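Local coordinates for sesquisabinene B synthase 2 (Santalum album, PDB 6A2C), which probably cyclises farnesyl diphosphate to the sesquiterpene sesquisabinene B in a magnesium-dependent terpene synthase reaction, at residues 284-289 / 304-309. Sequence-based numbering, arbitrary orientation.
With FPP (farnesyl diphosphate), chain C.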
loop_
_atom_site.group_PDB
_atom_site.type_symbol
_atom_site.label_atom_id
_atom_site.label_comp_id
_atom_site.label_asym_id
_atom_site.label_seq_id
_atom_site.Cartn_x
_atom_site.Cartn_y
_atom_site.Cartn_z
ATOM N N GLN A 284 0.465 2.828 18.200
ATOM C CA GLN A 284 -0.530 2.600 19.267
ATOM C C GLN A 284 -1.792 1.946 18.680
ATOM O O GLN A 284 -2.346 1.058 19.360
ATOM C CB GLN A 284 -0.790 3.881 20.048
ATOM C CG GLN A 284 0.503 4.368 20.700
ATOM C CD GLN A 284 0.334 5.319 21.860
ATOM O OE1 GLN A 284 -0.065 6.469 21.693
ATOM N NE2 GLN A 284 0.714 4.859 23.046
ATOM N N SER A 285 -2.274 2.394 17.515
ATOM C CA SER A 285 -3.483 1.769 16.913
ATOM C C SER A 285 -3.194 0.284 16.673
ATOM O O SER A 285 -4.031 -0.581 17.019
ATOM C CB SER A 285 -3.891 2.473 15.651
ATOM O OG SER A 285 -4.954 1.784 15.015
ATOM N N TYR A 286 -2.022 -0.017 16.114
ATOM C CA TYR A 286 -1.665 -1.398 15.739
ATOM C C TYR A 286 -1.548 -2.226 17.014
ATOM O O TYR A 286 -2.105 -3.317 17.066
ATOM C CB TYR A 286 -0.421 -1.459 14.848
ATOM C CG TYR A 286 -0.158 -2.874 14.416
ATOM C CD1 TYR A 286 -0.999 -3.524 13.539
ATOM C CD2 TYR A 286 0.847 -3.615 15.024
ATOM C CE1 TYR A 286 -0.787 -4.860 13.206
ATOM C CE2 TYR A 286 1.069 -4.938 14.703
ATOM C CZ TYR A 286 0.248 -5.566 13.790
ATOM O OH TYR A 286 0.476 -6.890 13.507
ATOM N N MET A 287 -0.923 -1.687 18.056
ATOM C CA MET A 287 -0.776 -2.429 19.329
ATOM C C MET A 287 -2.156 -2.775 19.885
ATOM O O MET A 287 -2.331 -3.884 20.387
ATOM C CB MET A 287 0.051 -1.659 20.352
ATOM C CG MET A 287 1.511 -1.746 19.983
ATOM S SD MET A 287 2.572 -0.818 21.096
ATOM C CE MET A 287 2.285 -1.687 22.635
ATOM N N TYR A 288 -3.105 -1.866 19.768
ATOM C CA TYR A 288 -4.489 -2.061 20.231
ATOM C C TYR A 288 -5.178 -3.096 19.333
ATOM O O TYR A 288 -5.867 -3.979 19.873
ATOM C CB TYR A 288 -5.243 -0.734 20.225
ATOM C CG TYR A 288 -6.516 -0.799 21.022
ATOM C CD1 TYR A 288 -7.595 -1.546 20.576
ATOM C CD2 TYR A 288 -6.654 -0.108 22.205
ATOM C CE1 TYR A 288 -8.772 -1.631 21.301
ATOM C CE2 TYR A 288 -7.839 -0.150 22.922
ATOM C CZ TYR A 288 -8.878 -0.958 22.498
ATOM O OH TYR A 288 -10.056 -0.999 23.198
ATOM N N ALA A 289 -4.996 -3.011 18.015
ATOM C CA ALA A 289 -5.605 -3.965 17.055
ATOM C C ALA A 289 -5.189 -5.392 17.452
ATOM O O ALA A 289 -6.037 -6.279 17.463
ATOM C CB ALA A 289 -5.201 -3.628 15.640
ATOM N N MET A 304 -6.708 -3.251 8.253
ATOM C CA MET A 304 -7.731 -2.214 7.981
ATOM C C MET A 304 -8.197 -1.609 9.312
ATOM O O MET A 304 -8.379 -0.385 9.376
ATOM C CB MET A 304 -8.873 -2.787 7.158
ATOM C CG MET A 304 -8.468 -2.926 5.678
ATOM S SD MET A 304 -9.746 -3.553 4.614
ATOM C CE MET A 304 -9.614 -5.318 4.901
ATOM N N GLU A 305 -8.395 -2.422 10.337
ATOM C CA GLU A 305 -8.855 -1.899 11.643
ATOM C C GLU A 305 -7.774 -0.956 12.179
ATOM O O GLU A 305 -8.142 0.063 12.799
ATOM C CB GLU A 305 -9.168 -3.027 12.626
ATOM C CG GLU A 305 -10.336 -3.886 12.217
ATOM C CD GLU A 305 -11.678 -3.183 12.271
ATOM O OE1 GLU A 305 -11.982 -2.552 13.315
ATOM O OE2 GLU A 305 -12.390 -3.257 11.271
ATOM N N ALA A 306 -6.498 -1.304 12.003
ATOM C CA ALA A 306 -5.379 -0.492 12.527
ATOM C C ALA A 306 -5.373 0.841 11.787
ATOM O O ALA A 306 -5.086 1.886 12.426
ATOM C CB ALA A 306 -4.050 -1.209 12.402
ATOM N N LYS A 307 -5.629 0.824 10.482
ATOM C CA LYS A 307 -5.691 2.084 9.704
ATOM C C LYS A 307 -6.810 2.972 10.262
ATOM O O LYS A 307 -6.575 4.169 10.472
ATOM C CB LYS A 307 -5.945 1.821 8.228
ATOM C CG LYS A 307 -4.777 1.222 7.458
ATOM C CD LYS A 307 -5.112 1.016 6.023
ATOM C CE LYS A 307 -3.918 0.614 5.191
ATOM N NZ LYS A 307 -4.352 0.504 3.796
ATOM N N VAL A 308 -7.995 2.425 10.472
ATOM C CA VAL A 308 -9.138 3.213 11.021
ATOM C C VAL A 308 -8.760 3.747 12.413
ATOM O O VAL A 308 -8.914 4.931 12.635
ATOM C CB VAL A 308 -10.407 2.361 11.050
ATOM C CG1 VAL A 308 -11.562 3.107 11.666
ATOM C CG2 VAL A 308 -10.747 1.863 9.657
ATOM N N GLY A 309 -8.159 2.935 13.278
ATOM C CA GLY A 309 -7.743 3.389 14.614
ATOM C C GLY A 309 -6.693 4.487 14.567
ATOM O O GLY A 309 -6.789 5.434 15.367
HETATM C C1 FPP C . -7.459 8.267 21.914
HETATM O O1 FPP C . -7.376 9.035 23.123
HETATM C C2 FPP C . -8.325 7.042 21.982
HETATM C C3 FPP C . -9.334 6.844 21.138
HETATM C C4 FPP C . -9.685 7.832 20.061
HETATM C C5 FPP C . -10.252 5.658 21.253
HETATM C C6 FPP C . -10.334 4.777 20.026
HETATM C C7 FPP C . -9.224 3.776 19.948
HETATM C C8 FPP C . -8.090 3.886 19.272
HETATM C C10 FPP C . -7.691 5.100 18.510
HETATM C C9 FPP C . -7.128 2.749 19.183
HETATM C C11 FPP C . -7.383 1.954 17.944
HETATM C C12 FPP C . -8.187 0.713 18.176
HETATM C C13 FPP C . -8.300 -0.351 17.388
HETATM C C14 FPP C . -9.224 -1.496 17.687
HETATM C C15 FPP C . -7.511 -0.521 16.123
HETATM P PA FPP C . -8.490 10.102 23.664
HETATM O O1A FPP C . -8.580 9.560 25.069
HETATM O O2A FPP C . -8.376 11.638 23.386
HETATM O O3A FPP C . -9.978 9.790 23.055
HETATM P PB FPP C . -11.231 10.858 23.484
HETATM O O1B FPP C . -10.830 12.289 23.091
HETATM O O2B FPP C . -12.459 10.397 22.723
HETATM O O3B FPP C . -11.419 10.707 24.965
#
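With chi1 at 174°, S285 turns OG away from its own backbone N, which carries it to the backbone of helix 299-321 at A306, while Y286, at -176°, sets its ring edge against A306 CB. The two segments belong to the all-helical class I terpene synthase fold and line the pocket that holds the farnesyl chain; their axes come within 8.1 Å, the N-to-C directions 135° apart. S285 OG donates a hydrogen bond to A306 O (2.6 Å), lying in the carbonyl plane on a lone pair; the bond gives the buried S285 hydroxyl a main-chain acceptor. The same OG sits 3.2 Å from G309 CA, close to where any side chain at G309 would begin. Next to this bond, A306 CB touches Y286 CD1 and A289 CB; the Y286 hydroxyl is tied to E259. Farther along helix 299-321 lies D316, a magnesium ligand. The farnesyl chain runs past the two helices, with Y288 CD1 3.3 Å from FPP C14 and the Y288 hydroxyl bonded to S532 and V528. An alanine in place of Y288 is likely to leave C12 and C14 of FPP without their aromatic neighbour, and S532 and V528 without the hydroxyl they bind. The methyl C15 of FPP lies 3.4 Å from E305 O and 3.6 Å from S285 O.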